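PDB 7CMA: A151R from African swine fever virus Georgia 2007/1, which is a non-structural viral protein that binds a zinc ion and whose biochemical activity is not firmly established. Local coordinates for residues A[14-25]-A[72-83]. Residues are numbered along the deposited sequence; the frame is centred on the assembly and turned at random.
Sequences KEKLIECIYHEL and SKNIAKMIYNWI
With CG of Tyr80 trans to its backbone N (chi1 167°) and CG of Lys14 likewise trans (chi1 163°), the two side chains cross at about a right angle, which lays the lysine's methylenes over the ring. These residues join two helices that pack as a layer on an antiparallel sheet: segments 14-25 and 72-83, on helices 3-28 and 72-84, have axes that come within 8.4 Å, with their N-to-C directions 126° apart. Lys14 CG forms a CH-pi contact over one ring face, 3.9 Å from the centroid of the Tyr80 ring, while CD2 of Leu17 meets the ring edge in its plane. The backbones are nearest at Ala76 and Tyr22, their CA atoms 5.2 Å apart, consistent with the small Ala76 side chain; its CB lies 3.5 Å from Ile18 O. Ile18 is a knob in the hole formed by Lys73, Ala76, Lys77 and Tyr80. On the side facing the sheet, Ile21 CD1 reaches Ile79 CG2, and Leu25 CD1 packs on Ile75 CG2; Ile31, Ile43 and Ile92 of the strands continue this apolar core. Tyr22 turns its ring edge to Lys73 N. Lys73 bends past Ile18 CG2, and its NZ ends in a salt bridge nearly along the C-O axis of Glu19 OE1, 2.7 Å away.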
loop_
_atom_site.group_PDB
_atom_site.type_symbol
_atom_site.label_atom_id
_atom_site.label_comp_id
_atom_site.label_asym_id
_atom_site.label_seq_id
_atom_site.Cartn_x
_atom_site.Cartn_y
_atom_site.Cartn_z
ATOM N N LYS A 14 -1.895 -11.043 -4.729
ATOM C CA LYS A 14 -2.018 -12.525 -4.801
ATOM C C LYS A 14 -1.194 -13.161 -3.673
ATOM O O LYS A 14 -1.749 -13.988 -2.926
ATOM C CB LYS A 14 -1.557 -13.039 -6.169
ATOM C CG LYS A 14 -1.251 -14.529 -6.233
ATOM C CD LYS A 14 -0.847 -15.004 -7.611
ATOM C CE LYS A 14 -0.835 -16.513 -7.735
ATOM N NZ LYS A 14 -1.409 -16.959 -9.026
ATOM N N GLU A 15 0.106 -12.866 -3.620
ATOM C CA GLU A 15 1.027 -13.488 -2.636
ATOM C C GLU A 15 0.497 -13.231 -1.219
ATOM O O GLU A 15 0.536 -14.166 -0.397
ATOM C CB GLU A 15 2.450 -12.958 -2.815
ATOM C CG GLU A 15 3.517 -13.949 -2.379
ATOM C CD GLU A 15 3.545 -15.255 -3.162
ATOM O OE1 GLU A 15 3.036 -15.279 -4.305
ATOM O OE2 GLU A 15 4.061 -16.249 -2.620
ATOM N N LYS A 16 -0.038 -12.033 -0.967
ATOM C CA LYS A 16 -0.486 -11.622 0.389
ATOM C C LYS A 16 -1.809 -12.331 0.721
ATOM O O LYS A 16 -1.933 -12.830 1.836
ATOM C CB LYS A 16 -0.622 -10.100 0.479
ATOM C CG LYS A 16 0.692 -9.338 0.585
ATOM C CD LYS A 16 0.592 -8.045 1.373
ATOM C CE LYS A 16 0.687 -6.808 0.506
ATOM N NZ LYS A 16 -0.465 -6.697 -0.422
ATOM N N LEU A 17 -2.723 -12.441 -0.243
ATOM C CA LEU A 17 -4.064 -13.048 -0.022
ATOM C C LEU A 17 -3.906 -14.565 0.144
ATOM O O LEU A 17 -4.428 -15.086 1.128
ATOM C CB LEU A 17 -4.994 -12.700 -1.189
ATOM C CG LEU A 17 -6.445 -13.166 -1.035
ATOM C CD1 LEU A 17 -6.994 -12.832 0.348
ATOM C CD2 LEU A 17 -7.327 -12.555 -2.115
ATOM N N ILE A 18 -3.043 -15.191 -0.662
ATOM C CA ILE A 18 -2.725 -16.647 -0.536
ATOM C C ILE A 18 -2.110 -16.904 0.842
ATOM O O ILE A 18 -2.490 -17.905 1.475
ATOM C CB ILE A 18 -1.805 -17.131 -1.673
ATOM C CG1 ILE A 18 -2.560 -17.232 -3.001
ATOM C CG2 ILE A 18 -1.137 -18.446 -1.303
ATOM C CD1 ILE A 18 -1.707 -17.697 -4.166
ATOM N N GLU A 19 -1.179 -16.050 1.279
ATOM C CA GLU A 19 -0.513 -16.198 2.604
ATOM C C GLU A 19 -1.573 -16.086 3.708
ATOM O O GLU A 19 -1.596 -16.954 4.590
ATOM C CB GLU A 19 0.590 -15.150 2.785
ATOM C CG GLU A 19 1.491 -15.419 3.984
ATOM C CD GLU A 19 2.501 -16.543 3.798
ATOM O OE1 GLU A 19 2.543 -17.128 2.693
ATOM O OE2 GLU A 19 3.216 -16.861 4.773
ATOM N N CYS A 20 -2.457 -15.094 3.605
ATOM C CA CYS A 20 -3.591 -14.908 4.546
ATOM C C CYS A 20 -4.458 -16.175 4.587
ATOM O O CYS A 20 -4.712 -16.687 5.700
ATOM C CB CYS A 20 -4.430 -13.701 4.153
ATOM S SG CYS A 20 -5.632 -13.232 5.422
ATOM N N ILE A 21 -4.873 -16.678 3.423
ATOM C CA ILE A 21 -5.741 -17.893 3.334
ATOM C C ILE A 21 -4.980 -19.086 3.915
ATOM O O ILE A 21 -5.586 -19.850 4.685
ATOM C CB ILE A 21 -6.198 -18.155 1.889
ATOM C CG1 ILE A 21 -7.009 -16.978 1.337
ATOM C CG2 ILE A 21 -6.969 -19.465 1.801
ATOM C CD1 ILE A 21 -7.230 -17.032 -0.147
ATOM N N TYR A 22 -3.714 -19.256 3.520
ATOM C CA TYR A 22 -2.843 -20.363 3.987
ATOM C C TYR A 22 -2.887 -20.425 5.515
ATOM O O TYR A 22 -3.100 -21.520 6.074
ATOM C CB TYR A 22 -1.408 -20.185 3.478
ATOM C CG TYR A 22 -0.396 -21.098 4.125
ATOM C CD1 TYR A 22 -0.361 -22.452 3.831
ATOM C CD2 TYR A 22 0.465 -20.632 5.106
ATOM C CE1 TYR A 22 0.542 -23.304 4.444
ATOM C CE2 TYR A 22 1.365 -21.474 5.741
ATOM C CZ TYR A 22 1.422 -22.809 5.388
ATOM O OH TYR A 22 2.323 -23.648 5.986
ATOM N N HIS A 23 -2.652 -19.289 6.168
ATOM C CA HIS A 23 -2.559 -19.184 7.649
ATOM C C HIS A 23 -3.926 -19.500 8.263
ATOM O O HIS A 23 -3.967 -20.302 9.209
ATOM C CB HIS A 23 -2.033 -17.803 8.059
ATOM C CG HIS A 23 -0.578 -17.612 7.774
ATOM N ND1 HIS A 23 0.341 -18.642 7.895
ATOM C CD2 HIS A 23 0.117 -16.534 7.346
ATOM C CE1 HIS A 23 1.535 -18.204 7.549
ATOM N NE2 HIS A 23 1.426 -16.916 7.213
ATOM N N GLU A 24 -5.004 -18.993 7.655
ATOM C CA GLU A 24 -6.397 -19.213 8.127
ATOM C C GLU A 24 -6.723 -20.710 8.059
ATOM O O GLU A 24 -7.218 -21.247 9.072
ATOM C CB GLU A 24 -7.382 -18.375 7.306
ATOM C CG GLU A 24 -7.477 -16.930 7.767
ATOM C CD GLU A 24 -8.027 -16.749 9.172
ATOM O OE1 GLU A 24 -8.732 -17.653 9.646
ATOM O OE2 GLU A 24 -7.738 -15.713 9.789
ATOM N N LEU A 25 -6.316 -21.379 6.975
ATOM C CA LEU A 25 -6.537 -22.838 6.782
ATOM C C LEU A 25 -5.703 -23.631 7.802
ATOM O O LEU A 25 -6.219 -24.643 8.321
ATOM C CB LEU A 25 -6.172 -23.226 5.348
ATOM C CG LEU A 25 -7.343 -23.638 4.458
ATOM C CD1 LEU A 25 -6.855 -24.409 3.244
ATOM C CD2 LEU A 25 -8.358 -24.460 5.235
ATOM N N SER A 72 -1.984 -27.221 2.280
ATOM C CA SER A 72 -2.664 -25.955 2.655
ATOM C C SER A 72 -2.295 -24.839 1.670
ATOM O O SER A 72 -3.179 -24.031 1.339
ATOM C CB SER A 72 -2.332 -25.568 4.066
ATOM O OG SER A 72 -2.675 -26.611 4.963
ATOM N N LYS A 73 -1.025 -24.762 1.258
ATOM C CA LYS A 73 -0.530 -23.689 0.352
ATOM C C LYS A 73 -1.158 -23.870 -1.032
ATOM O O LYS A 73 -1.572 -22.855 -1.634
ATOM C CB LYS A 73 0.998 -23.702 0.263
ATOM C CG LYS A 73 1.612 -22.464 -0.380
ATOM C CD LYS A 73 1.136 -21.156 0.232
ATOM C CE LYS A 73 2.272 -20.248 0.658
ATOM N NZ LYS A 73 1.861 -18.825 0.655
ATOM N N ASN A 74 -1.245 -25.114 -1.511
ATOM C CA ASN A 74 -1.811 -25.412 -2.850
ATOM C C ASN A 74 -3.316 -25.142 -2.822
ATOM O O ASN A 74 -3.842 -24.678 -3.843
ATOM C CB ASN A 74 -1.492 -26.836 -3.317
ATOM C CG ASN A 74 -0.173 -26.925 -4.061
ATOM O OD1 ASN A 74 0.241 -25.972 -4.719
ATOM N ND2 ASN A 74 0.517 -28.044 -3.917
ATOM N N ILE A 75 -3.984 -25.433 -1.701
ATOM C CA ILE A 75 -5.446 -25.162 -1.554
ATOM C C ILE A 75 -5.660 -23.646 -1.516
ATOM O O ILE A 75 -6.526 -23.159 -2.266
ATOM C CB ILE A 75 -6.030 -25.854 -0.309
ATOM C CG1 ILE A 75 -5.661 -27.339 -0.265
ATOM C CG2 ILE A 75 -7.535 -25.628 -0.234
ATOM C CD1 ILE A 75 -6.751 -28.237 0.262
ATOM N N ALA A 76 -4.815 -22.927 -0.773
ATOM C CA ALA A 76 -4.861 -21.448 -0.698
ATOM C C ALA A 76 -4.824 -20.854 -2.111
ATOM O O ALA A 76 -5.569 -19.892 -2.363
ATOM C CB ALA A 76 -3.727 -20.935 0.145
ATOM N N LYS A 77 -3.958 -21.385 -2.981
ATOM C CA LYS A 77 -3.795 -20.912 -4.384
ATOM C C LYS A 77 -5.071 -21.208 -5.182
ATOM O O LYS A 77 -5.508 -20.322 -5.928
ATOM C CB LYS A 77 -2.586 -21.584 -5.042
ATOM C CG LYS A 77 -2.233 -21.058 -6.427
ATOM C CD LYS A 77 -0.798 -21.325 -6.826
ATOM C CE LYS A 77 0.188 -21.054 -5.708
ATOM N NZ LYS A 77 1.519 -21.642 -5.993
ATOM N N MET A 78 -5.632 -22.413 -5.029
ATOM C CA MET A 78 -6.911 -22.824 -5.674
ATOM C C MET A 78 -8.027 -21.867 -5.247
ATOM O O MET A 78 -8.822 -21.455 -6.118
ATOM C CB MET A 78 -7.303 -24.252 -5.277
ATOM C CG MET A 78 -6.475 -25.325 -5.958
ATOM S SD MET A 78 -6.614 -26.936 -5.130
ATOM C CE MET A 78 -5.891 -28.008 -6.370
ATOM N N ILE A 79 -8.062 -21.498 -3.964
ATOM C CA ILE A 79 -9.113 -20.598 -3.407
ATOM C C ILE A 79 -8.913 -19.178 -3.965
ATOM O O ILE A 79 -9.919 -18.572 -4.369
ATOM C CB ILE A 79 -9.122 -20.637 -1.867
ATOM C CG1 ILE A 79 -9.522 -22.021 -1.348
ATOM C CG2 ILE A 79 -10.022 -19.546 -1.308
ATOM C CD1 ILE A 79 -9.428 -22.169 0.150
ATOM N N TYR A 80 -7.662 -18.713 -4.092
ATOM C CA TYR A 80 -7.363 -17.387 -4.704
ATOM C C TYR A 80 -7.800 -17.379 -6.175
ATOM O O TYR A 80 -8.366 -16.377 -6.625
ATOM C CB TYR A 80 -5.877 -17.036 -4.614
ATOM C CG TYR A 80 -5.476 -15.872 -5.487
ATOM C CD1 TYR A 80 -5.679 -14.567 -5.072
ATOM C CD2 TYR A 80 -5.001 -16.072 -6.777
ATOM C CE1 TYR A 80 -5.383 -13.490 -5.892
ATOM C CE2 TYR A 80 -4.658 -15.006 -7.594
ATOM C CZ TYR A 80 -4.869 -13.711 -7.157
ATOM O OH TYR A 80 -4.549 -12.657 -7.963
ATOM N N ASN A 81 -7.522 -18.463 -6.903
ATOM C CA ASN A 81 -7.834 -18.565 -8.355
ATOM C C ASN A 81 -9.354 -18.486 -8.549
ATOM O O ASN A 81 -9.787 -17.727 -9.435
ATOM C CB ASN A 81 -7.224 -19.822 -8.976
ATOM C CG ASN A 81 -5.731 -19.691 -9.205
ATOM O OD1 ASN A 81 -5.199 -18.584 -9.272
ATOM N ND2 ASN A 81 -5.042 -20.815 -9.297
ATOM N N TRP A 82 -10.120 -19.037 -7.602
ATOM C CA TRP A 82 -11.606 -18.956 -7.571
ATOM C C TRP A 82 -12.042 -17.509 -7.300
ATOM O O TRP A 82 -12.971 -17.031 -7.976
ATOM C CB TRP A 82 -12.172 -19.932 -6.532
ATOM C CG TRP A 82 -13.640 -19.781 -6.269
ATOM C CD1 TRP A 82 -14.664 -20.285 -7.017
ATOM C CD2 TRP A 82 -14.249 -19.212 -5.095
ATOM N NE1 TRP A 82 -15.867 -19.996 -6.432
ATOM C CE2 TRP A 82 -15.644 -19.361 -5.238
ATOM C CE3 TRP A 82 -13.758 -18.540 -3.972
ATOM C CZ2 TRP A 82 -16.548 -18.873 -4.293
ATOM C CZ3 TRP A 82 -14.648 -18.076 -3.030
ATOM C CH2 TRP A 82 -16.024 -18.221 -3.201
ATOM N N ILE A 83 -11.415 -16.848 -6.323
ATOM C CA ILE A 83 -11.781 -15.457 -5.922
ATOM C C ILE A 83 -11.552 -14.524 -7.116
ATOM O O ILE A 83 -12.468 -13.753 -7.441
ATOM C CB ILE A 83 -10.988 -14.998 -4.685
ATOM C CG1 ILE A 83 -11.516 -15.645 -3.398
ATOM C CG2 ILE A 83 -10.988 -13.479 -4.590
ATOM C CD1 ILE A 83 -10.560 -15.542 -2.224
#